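Uncharacterized protein (Bacteroides fragilis, PDB 3MSW) is of unknown function but is probably exported and folds as a single-layer antiparallel beta-sheet of the DUF3836 family. Local coordinates at residues W66-R71 with S86-E91. Residues are numbered along the deposited sequence; the frame is centred on the assembly and turned at random.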
ATOM      1  N   TRP A  66      -9.773  -9.733 -11.992  1.00 27.72           N
ATOM      2  CA  TRP A  66      -8.786  -9.036 -11.172  1.00 28.02           C
ATOM      3  C   TRP A  66      -7.449  -9.746 -11.343  1.00 33.76           C
ATOM      4  O   TRP A  66      -7.414 -10.966 -11.518  1.00 35.93           O
ATOM      5  CB  TRP A  66      -9.164  -9.096  -9.672  1.00 26.43           C
ATOM      6  CG  TRP A  66     -10.393  -8.316  -9.318  1.00 27.25           C
ATOM      7  CD1 TRP A  66     -11.620  -8.818  -9.004  1.00 30.35           C
ATOM      8  CD2 TRP A  66     -10.531  -6.887  -9.316  1.00 26.83           C
ATOM      9  NE1 TRP A  66     -12.485  -7.791  -8.691  1.00 29.91           N
ATOM     10  CE2 TRP A  66     -11.853  -6.594  -8.906  1.00 31.02           C
ATOM     11  CE3 TRP A  66      -9.644  -5.822  -9.545  1.00 27.42           C
ATOM     12  CZ2 TRP A  66     -12.330  -5.285  -8.791  1.00 29.71           C
ATOM     13  CZ3 TRP A  66     -10.124  -4.527  -9.456  1.00 28.69           C
ATOM     14  CH2 TRP A  66     -11.449  -4.267  -9.076  1.00 29.31           C
ATOM     15  N   GLU A  67      -6.366  -8.981 -11.292  1.00 28.20           N
ATOM     16  CA  GLU A  67      -5.010  -9.512 -11.356  0.50 28.36           C
ATOM     17  C   GLU A  67      -4.182  -8.913 -10.249  1.00 30.37           C
ATOM     18  O   GLU A  67      -4.322  -7.722  -9.969  1.00 28.43           O
ATOM     19  CB  GLU A  67      -4.358  -9.205 -12.689  0.50 30.80           C
ATOM     20  CG  GLU A  67      -3.885 -10.459 -13.389  0.50 41.11           C
ATOM     21  CD  GLU A  67      -4.120 -10.418 -14.881  0.50 49.49           C
ATOM     22  OE1 GLU A  67      -3.789  -9.384 -15.500  0.50 34.72           O
ATOM     23  OE2 GLU A  67      -4.650 -11.410 -15.428  0.50 49.89           O
ATOM     24  N   THR A  68      -3.327  -9.745  -9.626  1.00 27.23           N
ATOM     25  CA  THR A  68      -2.430  -9.386  -8.531  1.00 26.67           C
ATOM     26  C   THR A  68      -1.482  -8.275  -9.032  1.00 30.75           C
ATOM     27  O   THR A  68      -0.852  -8.421 -10.096  1.00 30.65           O
ATOM     28  CB  THR A  68      -1.639 -10.635  -8.096  1.00 35.44           C
ATOM     29  OG1 THR A  68      -2.519 -11.741  -7.883  1.00 38.49           O
ATOM     30  CG2 THR A  68      -0.822 -10.400  -6.873  1.00 28.45           C
ATOM     31  N   GLU A  69      -1.429  -7.168  -8.302  1.00 25.81           N
ATOM     32  CA  GLU A  69      -0.578  -6.036  -8.663  1.00 26.35           C
ATOM     33  C   GLU A  69       0.560  -5.855  -7.652  1.00 29.10           C
ATOM     34  O   GLU A  69       1.736  -5.765  -8.038  1.00 27.74           O
ATOM     35  CB  GLU A  69      -1.423  -4.748  -8.788  1.00 27.62           C
ATOM     36  CG  GLU A  69      -0.586  -3.481  -8.974  1.00 35.61           C
ATOM     37  CD  GLU A  69      -1.341  -2.198  -9.256  1.00 43.22           C
ATOM     38  OE1 GLU A  69      -2.125  -2.168 -10.226  1.00 42.48           O
ATOM     39  OE2 GLU A  69      -1.063  -1.187  -8.577  1.00 51.32           O
ATOM     40  N   SER A  70       0.215  -5.810  -6.352  1.00 24.20           N
ATOM     41  CA  SER A  70       1.208  -5.566  -5.331  1.00 22.59           C
ATOM     42  C   SER A  70       0.765  -6.030  -3.952  1.00 26.36           C
ATOM     43  O   SER A  70      -0.389  -6.401  -3.763  1.00 22.85           O
ATOM     44  CB  SER A  70       1.549  -4.076  -5.275  1.00 25.15           C
ATOM     45  OG  SER A  70       0.471  -3.306  -4.783  1.00 29.67           O
ATOM     46  N   ARG A  71       1.702  -5.977  -2.986  1.00 23.75           N
ATOM     47  CA  ARG A  71       1.436  -6.348  -1.602  1.00 23.69           C
ATOM     48  C   ARG A  71       2.196  -5.392  -0.674  1.00 29.70           C
ATOM     49  O   ARG A  71       3.348  -5.066  -0.968  1.00 28.95           O
ATOM     50  CB  ARG A  71       1.872  -7.798  -1.389  1.00 26.83           C
ATOM     51  CG  ARG A  71       1.631  -8.307   0.026  1.00 37.54           C
ATOM     52  CD  ARG A  71       1.556  -9.806   0.051  1.00 39.53           C
ATOM     53  NE  ARG A  71       0.239 -10.254  -0.369  1.00 52.61           N
ATOM     54  CZ  ARG A  71      -0.113 -11.527  -0.476  1.00 68.14           C
ATOM     55  NH1 ARG A  71       0.754 -12.490  -0.173  1.00 55.38           N
ATOM     56  NH2 ARG A  71      -1.336 -11.851  -0.878  1.00 45.07           N
ATOM     57  N   SER A  86       5.902  -4.649  -2.086  1.00 24.32           N
ATOM     58  CA  SER A  86       6.378  -5.609  -3.081  1.00 25.11           C
ATOM     59  C   SER A  86       5.500  -5.556  -4.329  1.00 30.02           C
ATOM     60  O   SER A  86       4.294  -5.338  -4.227  1.00 27.46           O
ATOM     61  CB  SER A  86       6.358  -7.025  -2.510  1.00 27.47           C
ATOM     62  OG  SER A  86       7.304  -7.181  -1.465  1.00 34.46           O
ATOM     63  N   VAL A  87       6.103  -5.755  -5.495  1.00 27.75           N
ATOM     64  CA  VAL A  87       5.393  -5.714  -6.773  1.00 27.90           C
ATOM     65  C   VAL A  87       5.263  -7.148  -7.275  1.00 33.18           C
ATOM     66  O   VAL A  87       6.240  -7.905  -7.226  1.00 32.27           O
ATOM     67  CB  VAL A  87       6.144  -4.797  -7.792  1.00 33.10           C
ATOM     68  CG1 VAL A  87       5.440  -4.769  -9.146  1.00 33.91           C
ATOM     69  CG2 VAL A  87       6.274  -3.384  -7.254  1.00 32.73           C
ATOM     70  N   TRP A  88       4.061  -7.522  -7.760  1.00 32.34           N
ATOM     71  CA  TRP A  88       3.843  -8.856  -8.319  1.00 34.68           C
ATOM     72  C   TRP A  88       4.627  -8.993  -9.628  1.00 40.89           C
ATOM     73  O   TRP A  88       4.501  -8.141 -10.524  1.00 39.45           O
ATOM     74  CB  TRP A  88       2.345  -9.127  -8.553  1.00 33.67           C
ATOM     75  CG  TRP A  88       2.055 -10.476  -9.145  1.00 36.13           C
ATOM     76  CD1 TRP A  88       1.677 -10.748 -10.431  1.00 39.86           C
ATOM     77  CD2 TRP A  88       2.152 -11.743  -8.478  1.00 36.68           C
ATOM     78  NE1 TRP A  88       1.527 -12.105 -10.601  1.00 39.85           N
ATOM     79  CE2 TRP A  88       1.778 -12.737  -9.411  1.00 41.26           C
ATOM     80  CE3 TRP A  88       2.481 -12.131  -7.165  1.00 37.97           C
ATOM     81  CZ2 TRP A  88       1.748 -14.093  -9.083  1.00 41.64           C
ATOM     82  CZ3 TRP A  88       2.435 -13.477  -6.837  1.00 40.46           C
ATOM     83  CH2 TRP A  88       2.042 -14.438  -7.781  1.00 42.08           C
ATOM     84  N   ASN A  89       5.456 -10.048  -9.720  1.00 40.22           N
ATOM     85  CA  ASN A  89       6.220 -10.324 -10.928  1.00 42.89           C
ATOM     86  C   ASN A  89       5.499 -11.478 -11.689  1.00 50.01           C
ATOM     87  O   ASN A  89       5.661 -12.649 -11.333  1.00 48.79           O
ATOM     88  CB  ASN A  89       7.689 -10.638 -10.602  1.00 44.23           C
ATOM     89  CG  ASN A  89       8.604 -10.746 -11.808  1.00 63.48           C
ATOM     90  OD1 ASN A  89       8.235 -11.243 -12.882  1.00 60.96           O
ATOM     91  ND2 ASN A  89       9.853 -10.360 -11.627  1.00 50.66           N
ATOM     92  N   LYS A  90       4.652 -11.110 -12.679  1.00 49.81           N
ATOM     93  CA  LYS A  90       3.812 -12.025 -13.481  1.00 53.02           C
ATOM     94  C   LYS A  90       4.568 -13.217 -14.063  1.00 62.17           C
ATOM     95  O   LYS A  90       4.133 -14.359 -13.886  1.00 63.36           O
ATOM     96  CB  LYS A  90       3.065 -11.265 -14.599  1.00 55.98           C
ATOM     97  N   GLU A  91       5.716 -12.949 -14.715  1.00 60.59           N
ATOM     98  CA  GLU A  91       6.588 -13.949 -15.340  1.00 62.91           C
ATOM     99  C   GLU A  91       7.585 -14.611 -14.361  1.00 67.55           C
ATOM    100  O   GLU A  91       8.674 -15.022 -14.773  1.00 69.23           O
ATOM    101  CB  GLU A  91       7.288 -13.368 -16.595  1.00 65.95           C
ATOM    102  CG  GLU A  91       8.165 -12.140 -16.362  1.00 80.20           C
ATOM    103  CD  GLU A  91       7.466 -10.797 -16.223  1.00106.12           C
ATOM    104  OE1 GLU A  91       6.354 -10.633 -16.777  1.00108.17           O
ATOM    105  OE2 GLU A  91       8.048  -9.896 -15.574  1.00 96.73           O
TER
HETATM  106  O   HOH W   1       2.526  -5.816 -10.762  1.00 39.94           O
HETATM  107  O   HOH W   2       5.765  -6.739   0.764  1.00 26.64           O
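Thr68 sets its CB and CG2 over one face of the Trp88 indole: CB stands 3.9 Å from the centroid of the five-membered ring and only 12° off the ring normal, which identifies a CH-pi contact. The methyl CG2 shares that face but is displaced toward the rim, 3.6 Å from Trp88 CD2. Trp88 CG and Thr68 CG2, each anti to its own backbone N (chi1 179° for Trp88), set this up. Phe95 of the next strand meets the indole edge-to-face and also touches Thr68.

Backbone pairing sets the register of the two strands. Trp88 N donates to Glu69 O at 2.9 Å, approaching from above the carbonyl plane, and a water bridges that same oxygen to Trp88 O. Arg71 and Ser86 form a hydrogen-bonded pair: Ser86 N to Arg71 O (2.8 Å, N-H...O 171°) and Arg71 N to Ser86 O (2.9 Å). Ser70 and Val87 make the neighbouring non-hydrogen-bonded pair. Across strand 65-77 from strand 80-89, strand 51-60 supplies Thr56, which Glu69 and Ser70 both face in a classic beta bulge; the Glu69 carboxylate salt-bridges Lys39. The contact thus joins the arms of an antiparallel beta-hairpin, strands 65-77 and 80-89, within a single-layer meander of sequentially adjacent strands.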